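Local atomic coordinates of protein STN1 (Saccharomyces cerevisiae, PDB entry 3KEY), a protein that helps regulate telomere length and protect telomere ends, restraining telomerase loading through its interaction with CDC13. Residues Phe43-Gln46 and Gln47-Val50; Glu60-Ala63 and Phe64-Val68; Lys80-Thr83 and Ser84-Phe87; Phe139-Cys142 and Leu143-Lys147. All blocks are in the same frame, centred on the assembly; numbering follows the deposited sequence.

How the contacts relate
All four contacts are local, made by side chains and backbone groups a few residues apart, and they sample both winged helix-turn-helix regions of this C-terminal part of STN1. Contacts 1, 2 and 3 follow one another through the first region: the C-terminal end of helix 31-47, the middle of helix 56-73 and the wing-like hairpin 80-87. Contacts 1 and 2 meet directly, L44 CD1 lying 3.7 Å from A63 N, with centres about 14 Å apart. Contact 3 is centred about 16 Å from contact 2. Contact 4, on helix 132-149 of the second region, lies across the chain's centre from contacts 2 and 3, about 26 and 30 Å away between centres.

Contact 1: Phe43-Gln46 and Gln47-Val50; sequences FLFQ and QQNV
Q47 lays its aliphatic CG over one face of the F43 ring, one helical turn earlier. CG stands 3.7 Å from the centroid of the F43 ring, close to the ring normal but offset toward the rim, which makes a CH-pi contact. The amide beyond it runs almost parallel to the ring, 8° from its plane. The bend at chi2 of Q47 (-56°) folds the chain back over the ring instead of letting it run out into solvent. Glutamine suits this exposed place because its methylenes can cover an aromatic face while its amide stays polar.

The same pair is joined through the backbone, Q47 N donating to F43 O at 3.1 Å. Q48 N also gives a weak hydrogen bond to F45 O at 3.3 Å, three residues back, as the chain leaves the helix. The CG of Q48 rests 3.4 Å from L44 O, and its side chain slants across that of F45.

This is the C-terminal end of helix 31-47, before the loop to helix 56-73. L44 packs on E62 and A63 of that helix, F45 and Q48 reach L59, and both also touch M53 in the loop.

Contact 2: Glu60-Ala63 and Phe64-Val68; sequences EKEA and FRDLV
F64 N donates to E60 O at 2.9 Å, the shortest of four successive alpha-helical hydrogen bonds that join 60-63 to 64-68. R65 N to K61 O, D66 N to E62 O and L67 N to A63 O repeat the pattern at 3.0 to 3.1 Å.

The next layer is electrostatic and looser. R65 and D66 form a long salt bridge, NH1 of R65 to OD2 of D66 at 3.9 Å, in which the oxygen lies well out of the guanidinium plane and no N-H points at it. Bends at chi2 and chi3 of R65 curl its chain back, so that CG of E62 lies over one face of the guanidinium, 4.0 Å from R65 NH1. The carboxylates of E62 and D66 approach to 4.5 Å between OE1 of E62 and OD1 of D66, a like-charge pair that the nearby arginine probably eases. An asparagine in place of D66 would probably remove the negative charge that R65 has close by on this side, leaving its guanidinium with the E62 carboxylate alone of the two acids.

On the buried side the residues are apolar or paired. Small A63 lets L44 of helix 31-47 come close, and OE2 of E60 is held by a salt bridge to R34 and a hydrogen bond to T38. F64 meets Y28 of helix 24-28 edge-to-face, while L67 fits among V36, L40 and, from helix 6-16, A6 and L10.

Contact 3: Lys80-Thr83 and Ser84-Phe87; sequences KDKT and SETF
The carboxylate of D81 reaches across the turn to S84, where a single oxygen receives two bonds. S84 OG donates at 2.9 Å to the anti lone pair of D81 OD2, while S84 N, 3.1 Å from the same D81 OD2, comes from above the carboxylate plane. With its CG opposite the backbone N (chi1 -169°), D81 carries the group toward the loop. S84 OG also accepts from T86 OG1 at 2.6 Å, so hydroxyls and carboxylate form a short relay.

K82 and E85 lie side by side, pointing the same way, and close a salt bridge, weak as a hydrogen bond, from NZ of K82 to OE1 of E85 at 3.0 Å. K80 runs alongside T86, CG of K80 3.9 Å from CG2 of T86, before its amine pairs with E21.

D81 and T86 form an antiparallel hydrogen-bonded pair flanked by two irregularities: K80 and D81 opposite T86 make a classic beta bulge, and E85 and T86 opposite D81 a G1 bulge. E85 takes left-handed backbone angles (phi 55°).

Replacing D81 with alanine would probably leave S84 N and its hydroxyl without their shared acceptor and the turn less firmly held. This wing-like hairpin thus relies on polar side chains as well as strand pairing to fix its tight turn.

Contact 4: Phe139-Cys142 and Leu143-Lys147; sequences FKEC and LKRTK
E141 bends back over helix 132-149, in the second winged helix-turn-helix region, toward K144 and R145 one turn on. This half of the contact is the looser. OE1 of E141 lies 3.7 Å from NE of R145, a long salt bridge with carboxylate and guanidinium planes 75° apart. K144 runs beside E141, pointing the same way, its CD 3.6 Å from E141 OE2, and a water completes the link: it donates to E141 OE2 and accepts from K144 NZ at 2.9 Å. Long lysine and arginine chains suit this edge of the helix, where their charged ends can reach the E141 carboxylate and water; L12 and L15 of helix 6-16 touch R145, and M11 and L12 touch E141.

The buried flanks are close-packed. L143 N donates to F139 O at 2.8 Å, and CG of L143 lies only 3.2 Å from that F139 O. Toward the sheet, F139 packs against I159, I174 and L176, and L143 presses on W157 and L178. Toward helix 90-108, C142, small enough for a tight helix interface, packs on F96 and I103, and F139 also touches A99.

T146 bonds twice to one oxygen a turn back. C142 O accepts T146 N at 2.8 Å and T146 OG1 at 2.9 Å, the hydroxyl coming from well above the carbonyl plane.

Contact 1: Phe43-Gln46 and Gln47-Val50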
loop_
_atom_site.group_PDB
_atom_site.type_symbol
_atom_site.label_atom_id
_atom_site.label_comp_id
_atom_site.label_asym_id
_atom_site.label_seq_id
_atom_site.Cartn_x
_atom_site.Cartn_y
_atom_site.Cartn_z
ATOM N N PHE A 43 -18.074 1.125 -10.394
ATOM C CA PHE A 43 -17.533 0.026 -11.181
ATOM C C PHE A 43 -18.330 -1.239 -10.856
ATOM O O PHE A 43 -18.687 -2.006 -11.757
ATOM C CB PHE A 43 -16.048 -0.203 -10.874
ATOM C CG PHE A 43 -15.485 -1.468 -11.490
ATOM C CD1 PHE A 43 -15.267 -2.604 -10.708
ATOM C CD2 PHE A 43 -15.208 -1.531 -12.852
ATOM C CE1 PHE A 43 -14.781 -3.789 -11.279
ATOM C CE2 PHE A 43 -14.723 -2.709 -13.436
ATOM C CZ PHE A 43 -14.509 -3.840 -12.645
ATOM N N LEU A 44 -18.622 -1.454 -9.573
ATOM C CA LEU A 44 -19.380 -2.639 -9.166
ATOM C C LEU A 44 -20.792 -2.627 -9.762
ATOM O O LEU A 44 -21.335 -3.680 -10.107
ATOM C CB LEU A 44 -19.460 -2.746 -7.629
ATOM C CG LEU A 44 -18.142 -2.960 -6.868
ATOM C CD1 LEU A 44 -18.438 -3.160 -5.386
ATOM C CD2 LEU A 44 -17.402 -4.173 -7.427
ATOM N N PHE A 45 -21.387 -1.443 -9.882
ATOM C CA PHE A 45 -22.721 -1.347 -10.468
ATOM C C PHE A 45 -22.710 -1.884 -11.902
ATOM O O PHE A 45 -23.598 -2.644 -12.297
ATOM C CB PHE A 45 -23.207 0.105 -10.476
ATOM C CG PHE A 45 -24.570 0.282 -11.097
ATOM C CD1 PHE A 45 -25.721 0.052 -10.356
ATOM C CD2 PHE A 45 -24.696 0.646 -12.433
ATOM C CE1 PHE A 45 -26.986 0.184 -10.940
ATOM C CE2 PHE A 45 -25.949 0.780 -13.025
ATOM C CZ PHE A 45 -27.097 0.548 -12.275
ATOM N N GLN A 46 -21.699 -1.493 -12.677
ATOM C CA GLN A 46 -21.586 -1.936 -14.064
ATOM C C GLN A 46 -21.353 -3.430 -14.167
ATOM O O GLN A 46 -21.815 -4.067 -15.114
ATOM C CB GLN A 46 -20.427 -1.235 -14.782
ATOM C CG GLN A 46 -20.386 0.268 -14.614
ATOM C CD GLN A 46 -19.762 0.972 -15.812
ATOM O OE1 GLN A 46 -18.843 0.449 -16.449
ATOM N NE2 GLN A 46 -20.257 2.171 -16.117
ATOM N N GLN A 47 -20.632 -3.984 -13.193
ATOM C CA GLN A 47 -20.306 -5.406 -13.181
ATOM C C GLN A 47 -21.423 -6.336 -12.712
ATOM O O GLN A 47 -21.289 -7.557 -12.806
ATOM C CB GLN A 47 -19.059 -5.646 -12.326
ATOM C CG GLN A 47 -17.831 -4.926 -12.840
ATOM C CD GLN A 47 -17.515 -5.276 -14.283
ATOM O OE1 GLN A 47 -17.502 -4.406 -15.157
ATOM N NE2 GLN A 47 -17.261 -6.553 -14.542
ATOM N N GLN A 48 -22.516 -5.775 -12.203
ATOM C CA GLN A 48 -23.626 -6.610 -11.749
ATOM C C GLN A 48 -24.166 -7.450 -12.895
ATOM O O GLN A 48 -24.373 -6.953 -14.004
ATOM C CB GLN A 48 -24.758 -5.752 -11.187
ATOM C CG GLN A 48 -24.454 -5.105 -9.865
ATOM C CD GLN A 48 -25.556 -4.168 -9.438
ATOM O OE1 GLN A 48 -25.811 -3.153 -10.091
ATOM N NE2 GLN A 48 -26.227 -4.505 -8.344
ATOM N N ASN A 49 -24.400 -8.725 -12.624
ATOM C CA ASN A 49 -24.918 -9.617 -13.646
ATOM C C ASN A 49 -26.358 -9.264 -14.001
ATOM O O ASN A 49 -27.047 -8.569 -13.249
ATOM C CB ASN A 49 -24.834 -11.071 -13.171
ATOM C CG ASN A 49 -23.405 -11.506 -12.884
ATOM O OD1 ASN A 49 -22.486 -11.201 -13.647
ATOM N ND2 ASN A 49 -23.214 -12.235 -11.786
ATOM N N VAL A 50 -26.800 -9.730 -15.164
ATOM C CA VAL A 50 -28.162 -9.478 -15.614
ATOM C C VAL A 50 -29.132 -9.974 -14.550
ATOM O O VAL A 50 -28.943 -11.045 -13.973
ATOM C CB VAL A 50 -28.440 -10.190 -16.956
ATOM C CG1 VAL A 50 -27.756 -11.547 -16.977
ATOM C CG2 VAL A 50 -29.943 -10.351 -17.162
#

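Contact 2: Glu60-Ala63 and Phe64-Val68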
loop_
_atom_site.group_PDB
_atom_site.type_symbol
_atom_site.label_atom_id
_atom_site.label_comp_id
_atom_site.label_asym_id
_atom_site.label_seq_id
_atom_site.Cartn_x
_atom_site.Cartn_y
_atom_site.Cartn_z
ATOM N N GLU A 60 -21.647 0.371 -2.395
ATOM C CA GLU A 60 -20.572 1.120 -1.740
ATOM C C GLU A 60 -20.016 0.354 -0.535
ATOM O O GLU A 60 -18.799 0.290 -0.327
ATOM C CB GLU A 60 -21.071 2.493 -1.269
ATOM C CG GLU A 60 -21.381 3.481 -2.389
ATOM C CD GLU A 60 -21.863 4.818 -1.860
ATOM O OE1 GLU A 60 -22.816 4.825 -1.056
ATOM O OE2 GLU A 60 -21.296 5.865 -2.244
ATOM N N LYS A 61 -20.908 -0.220 0.264
ATOM C CA LYS A 61 -20.474 -0.980 1.424
ATOM C C LYS A 61 -19.706 -2.221 0.974
ATOM O O LYS A 61 -18.758 -2.640 1.633
ATOM C CB LYS A 61 -21.681 -1.331 2.292
ATOM C CG LYS A 61 -22.216 -0.097 3.007
ATOM C CD LYS A 61 -23.499 -0.341 3.770
ATOM C CE LYS A 61 -23.914 0.935 4.504
ATOM N NZ LYS A 61 -25.186 0.758 5.262
ATOM N N GLU A 62 -20.094 -2.785 -0.167
ATOM C CA GLU A 62 -19.403 -3.950 -0.710
ATOM C C GLU A 62 -18.029 -3.527 -1.258
ATOM O O GLU A 62 -17.049 -4.276 -1.159
ATOM C CB GLU A 62 -20.242 -4.588 -1.819
ATOM C CG GLU A 62 -19.540 -5.690 -2.585
ATOM C CD GLU A 62 -20.454 -6.384 -3.593
ATOM O OE1 GLU A 62 -19.935 -7.160 -4.425
ATOM O OE2 GLU A 62 -21.688 -6.162 -3.548
ATOM N N ALA A 63 -17.960 -2.325 -1.825
ATOM C CA ALA A 63 -16.705 -1.813 -2.373
ATOM C C ALA A 63 -15.712 -1.573 -1.243
ATOM O O ALA A 63 -14.536 -1.923 -1.348
ATOM C CB ALA A 63 -16.946 -0.504 -3.138
ATOM N N PHE A 64 -16.202 -0.959 -0.169
ATOM C CA PHE A 64 -15.388 -0.645 0.994
ATOM C C PHE A 64 -14.822 -1.923 1.614
ATOM O O PHE A 64 -13.652 -1.975 1.982
ATOM C CB PHE A 64 -16.238 0.105 2.015
ATOM C CG PHE A 64 -15.533 0.386 3.307
ATOM C CD1 PHE A 64 -14.420 1.215 3.344
ATOM C CD2 PHE A 64 -16.000 -0.165 4.496
ATOM C CE1 PHE A 64 -13.783 1.496 4.547
ATOM C CE2 PHE A 64 -15.366 0.112 5.708
ATOM C CZ PHE A 64 -14.254 0.945 5.729
ATOM N N ARG A 65 -15.659 -2.948 1.719
ATOM C CA ARG A 65 -15.234 -4.220 2.281
ATOM C C ARG A 65 -14.181 -4.873 1.394
ATOM O O ARG A 65 -13.227 -5.472 1.893
ATOM C CB ARG A 65 -16.431 -5.157 2.423
ATOM C CG ARG A 65 -16.073 -6.565 2.895
ATOM C CD ARG A 65 -16.789 -7.607 2.045
ATOM N NE ARG A 65 -18.233 -7.369 2.002
ATOM C CZ ARG A 65 -19.042 -7.817 1.044
ATOM N NH1 ARG A 65 -18.552 -8.535 0.037
ATOM N NH2 ARG A 65 -20.339 -7.531 1.082
ATOM N N ASP A 66 -14.356 -4.769 0.078
ATOM C CA ASP A 66 -13.401 -5.358 -0.856
ATOM C C ASP A 66 -12.038 -4.684 -0.715
ATOM O O ASP A 66 -11.005 -5.353 -0.678
ATOM C CB ASP A 66 -13.893 -5.231 -2.306
ATOM C CG ASP A 66 -15.086 -6.129 -2.605
ATOM O OD1 ASP A 66 -15.604 -6.068 -3.743
ATOM O OD2 ASP A 66 -15.508 -6.897 -1.709
ATOM N N LEU A 67 -12.040 -3.359 -0.633
ATOM C CA LEU A 67 -10.795 -2.618 -0.485
ATOM C C LEU A 67 -10.071 -2.966 0.816
ATOM O O LEU A 67 -8.883 -3.284 0.788
ATOM C CB LEU A 67 -11.058 -1.111 -0.546
ATOM C CG LEU A 67 -11.527 -0.612 -1.913
ATOM C CD1 LEU A 67 -11.936 0.846 -1.814
ATOM C CD2 LEU A 67 -10.409 -0.806 -2.948
ATOM N N VAL A 68 -10.771 -2.915 1.948
ATOM C CA VAL A 68 -10.118 -3.233 3.212
ATOM C C VAL A 68 -9.622 -4.669 3.209
ATOM O O VAL A 68 -8.517 -4.946 3.677
ATOM C CB VAL A 68 -11.042 -3.035 4.441
ATOM C CG1 VAL A 68 -11.420 -1.564 4.580
ATOM C CG2 VAL A 68 -12.275 -3.911 4.315
#

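Contact 3: Lys80-Thr83 and Ser84-Phe87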
loop_
_atom_site.group_PDB
_atom_site.type_symbol
_atom_site.label_atom_id
_atom_site.label_comp_id
_atom_site.label_asym_id
_atom_site.label_seq_id
_atom_site.Cartn_x
_atom_site.Cartn_y
_atom_site.Cartn_z
ATOM N N LYS A 80 -6.903 -5.755 14.237
ATOM C CA LYS A 80 -6.437 -6.008 15.586
ATOM C C LYS A 80 -7.531 -6.556 16.505
ATOM O O LYS A 80 -7.253 -7.277 17.469
ATOM C CB LYS A 80 -5.838 -4.762 16.222
ATOM C CG LYS A 80 -6.853 -3.746 16.651
ATOM C CD LYS A 80 -6.416 -3.127 17.946
ATOM C CE LYS A 80 -5.093 -2.443 17.714
ATOM N NZ LYS A 80 -4.548 -1.961 18.980
ATOM N N ASP A 81 -8.780 -6.208 16.222
ATOM C CA ASP A 81 -9.897 -6.694 17.034
ATOM C C ASP A 81 -11.128 -6.947 16.173
ATOM O O ASP A 81 -11.774 -6.018 15.688
ATOM C CB ASP A 81 -10.242 -5.708 18.152
ATOM C CG ASP A 81 -11.209 -6.308 19.165
ATOM O OD1 ASP A 81 -10.818 -7.284 19.844
ATOM O OD2 ASP A 81 -12.359 -5.830 19.266
ATOM N N LYS A 82 -11.443 -8.223 15.992
ATOM C CA LYS A 82 -12.578 -8.637 15.182
ATOM C C LYS A 82 -13.921 -8.156 15.736
ATOM O O LYS A 82 -14.738 -7.585 15.007
ATOM C CB LYS A 82 -12.567 -10.167 15.063
ATOM C CG LYS A 82 -13.872 -10.803 14.627
ATOM C CD LYS A 82 -13.938 -10.993 13.128
ATOM C CE LYS A 82 -14.496 -9.788 12.417
ATOM N NZ LYS A 82 -15.232 -10.228 11.187
ATOM N N THR A 83 -14.151 -8.377 17.026
ATOM C CA THR A 83 -15.423 -7.971 17.615
ATOM C C THR A 83 -15.798 -6.504 17.380
ATOM O O THR A 83 -16.956 -6.212 17.092
ATOM C CB THR A 83 -15.499 -8.302 19.140
ATOM O OG1 THR A 83 -16.356 -7.352 19.792
ATOM C CG2 THR A 83 -14.138 -8.302 19.772
ATOM N N SER A 84 -14.837 -5.587 17.483
ATOM C CA SER A 84 -15.132 -4.175 17.248
ATOM C C SER A 84 -14.738 -3.751 15.823
ATOM O O SER A 84 -14.953 -2.605 15.425
ATOM C CB SER A 84 -14.395 -3.295 18.266
ATOM O OG SER A 84 -12.994 -3.309 18.042
ATOM N N GLU A 85 -14.177 -4.683 15.056
ATOM C CA GLU A 85 -13.743 -4.397 13.687
ATOM C C GLU A 85 -12.780 -3.208 13.690
ATOM O O GLU A 85 -12.986 -2.216 12.987
ATOM C CB GLU A 85 -14.948 -4.084 12.787
ATOM C CG GLU A 85 -15.954 -5.228 12.628
ATOM C CD GLU A 85 -15.392 -6.421 11.861
ATOM O OE1 GLU A 85 -16.154 -7.384 11.612
ATOM O OE2 GLU A 85 -14.192 -6.400 11.504
ATOM N N THR A 86 -11.730 -3.312 14.498
ATOM C CA THR A 86 -10.730 -2.259 14.583
ATOM C C THR A 86 -9.474 -2.715 13.855
ATOM O O THR A 86 -8.986 -3.830 14.067
ATOM C CB THR A 86 -10.388 -1.931 16.049
ATOM O OG1 THR A 86 -11.581 -1.528 16.726
ATOM C CG2 THR A 86 -9.370 -0.805 16.128
ATOM N N PHE A 87 -8.957 -1.852 12.987
ATOM C CA PHE A 87 -7.762 -2.186 12.219
ATOM C C PHE A 87 -6.499 -1.626 12.839
ATOM O O PHE A 87 -6.492 -0.529 13.395
ATOM C CB PHE A 87 -7.883 -1.675 10.776
ATOM C CG PHE A 87 -9.058 -2.235 10.039
ATOM C CD1 PHE A 87 -10.245 -1.514 9.942
ATOM C CD2 PHE A 87 -8.996 -3.508 9.480
ATOM C CE1 PHE A 87 -11.354 -2.051 9.303
ATOM C CE2 PHE A 87 -10.102 -4.057 8.838
ATOM C CZ PHE A 87 -11.285 -3.329 8.749
#

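Contact 4: Phe139-Cys142 and Leu143-Lys147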
loop_
_atom_site.group_PDB
_atom_site.type_symbol
_atom_site.label_atom_id
_atom_site.label_comp_id
_atom_site.label_asym_id
_atom_site.label_seq_id
_atom_site.Cartn_x
_atom_site.Cartn_y
_atom_site.Cartn_z
ATOM N N PHE A 139 7.011 -0.219 -1.704
ATOM C CA PHE A 139 8.221 0.310 -2.329
ATOM C C PHE A 139 7.920 1.219 -3.523
ATOM O O PHE A 139 8.599 2.230 -3.710
ATOM C CB PHE A 139 9.180 -0.825 -2.731
ATOM C CG PHE A 139 10.085 -1.274 -1.603
ATOM C CD1 PHE A 139 9.643 -2.196 -0.659
ATOM C CD2 PHE A 139 11.356 -0.717 -1.453
ATOM C CE1 PHE A 139 10.453 -2.561 0.422
ATOM C CE2 PHE A 139 12.177 -1.071 -0.379
ATOM C CZ PHE A 139 11.724 -1.995 0.564
ATOM N N LYS A 140 6.901 0.883 -4.317
ATOM C CA LYS A 140 6.539 1.737 -5.447
ATOM C C LYS A 140 6.184 3.149 -4.956
ATOM O O LYS A 140 6.655 4.149 -5.509
ATOM C CB LYS A 140 5.357 1.146 -6.227
ATOM C CG LYS A 140 5.748 0.034 -7.199
ATOM C CD LYS A 140 4.547 -0.501 -7.978
ATOM C CE LYS A 140 4.988 -1.495 -9.058
ATOM N NZ LYS A 140 3.814 -2.057 -9.801
ATOM N N GLU A 141 5.353 3.227 -3.918
ATOM C CA GLU A 141 4.955 4.515 -3.358
ATOM C C GLU A 141 6.146 5.302 -2.794
ATOM O O GLU A 141 6.259 6.509 -3.012
ATOM C CB GLU A 141 3.914 4.324 -2.257
ATOM C CG GLU A 141 2.527 4.742 -2.661
ATOM C CD GLU A 141 2.519 6.069 -3.413
ATOM O OE1 GLU A 141 2.971 7.110 -2.863
ATOM O OE2 GLU A 141 2.063 6.063 -4.563
ATOM N N CYS A 142 7.018 4.628 -2.054
ATOM C CA CYS A 142 8.189 5.297 -1.499
ATOM C C CYS A 142 9.112 5.779 -2.614
ATOM O O CYS A 142 9.603 6.905 -2.574
ATOM C CB CYS A 142 8.953 4.359 -0.570
ATOM S SG CYS A 142 8.045 3.967 0.924
ATOM N N LEU A 143 9.344 4.931 -3.611
ATOM C CA LEU A 143 10.217 5.307 -4.719
ATOM C C LEU A 143 9.631 6.485 -5.485
ATOM O O LEU A 143 10.360 7.377 -5.923
ATOM C CB LEU A 143 10.448 4.102 -5.645
ATOM C CG LEU A 143 11.404 3.061 -5.039
ATOM C CD1 LEU A 143 11.365 1.744 -5.806
ATOM C CD2 LEU A 143 12.823 3.643 -5.043
ATOM N N LYS A 144 8.311 6.493 -5.629
ATOM C CA LYS A 144 7.618 7.576 -6.324
ATOM C C LYS A 144 7.889 8.887 -5.567
ATOM O O LYS A 144 8.222 9.912 -6.169
ATOM C CB LYS A 144 6.118 7.263 -6.367
ATOM C CG LYS A 144 5.245 8.229 -7.154
ATOM C CD LYS A 144 3.808 7.673 -7.268
ATOM C CE LYS A 144 2.861 8.666 -7.947
ATOM N NZ LYS A 144 1.484 8.117 -8.193
ATOM N N ARG A 145 7.771 8.840 -4.242
ATOM C CA ARG A 145 8.018 10.023 -3.416
ATOM C C ARG A 145 9.485 10.433 -3.434
ATOM O O ARG A 145 9.800 11.620 -3.465
ATOM C CB ARG A 145 7.606 9.769 -1.964
ATOM C CG ARG A 145 6.133 9.505 -1.782
ATOM C CD ARG A 145 5.810 9.196 -0.327
ATOM N NE ARG A 145 4.370 9.110 -0.113
ATOM C CZ ARG A 145 3.803 8.965 1.076
ATOM N NH1 ARG A 145 4.555 8.886 2.166
ATOM N NH2 ARG A 145 2.482 8.921 1.175
ATOM N N THR A 146 10.376 9.447 -3.404
ATOM C CA THR A 146 11.809 9.716 -3.404
ATOM C C THR A 146 12.240 10.444 -4.676
ATOM O O THR A 146 13.011 11.412 -4.617
ATOM C CB THR A 146 12.622 8.412 -3.254
ATOM O OG1 THR A 146 12.324 7.814 -1.986
ATOM C CG2 THR A 146 14.120 8.695 -3.327
ATOM N N LYS A 147 11.745 9.990 -5.822
ATOM C CA LYS A 147 12.092 10.636 -7.083
ATOM C C LYS A 147 11.610 12.091 -7.090
ATOM O O LYS A 147 12.295 12.976 -7.609
ATOM C CB LYS A 147 11.481 9.883 -8.267
ATOM C CG LYS A 147 11.771 10.539 -9.610
ATOM C CD LYS A 147 11.331 9.668 -10.775
ATOM C CE LYS A 147 11.690 10.318 -12.108
ATOM N NZ LYS A 147 11.345 9.445 -13.264
HETATM O O HOH W 1 0.487 7.837 -5.490
#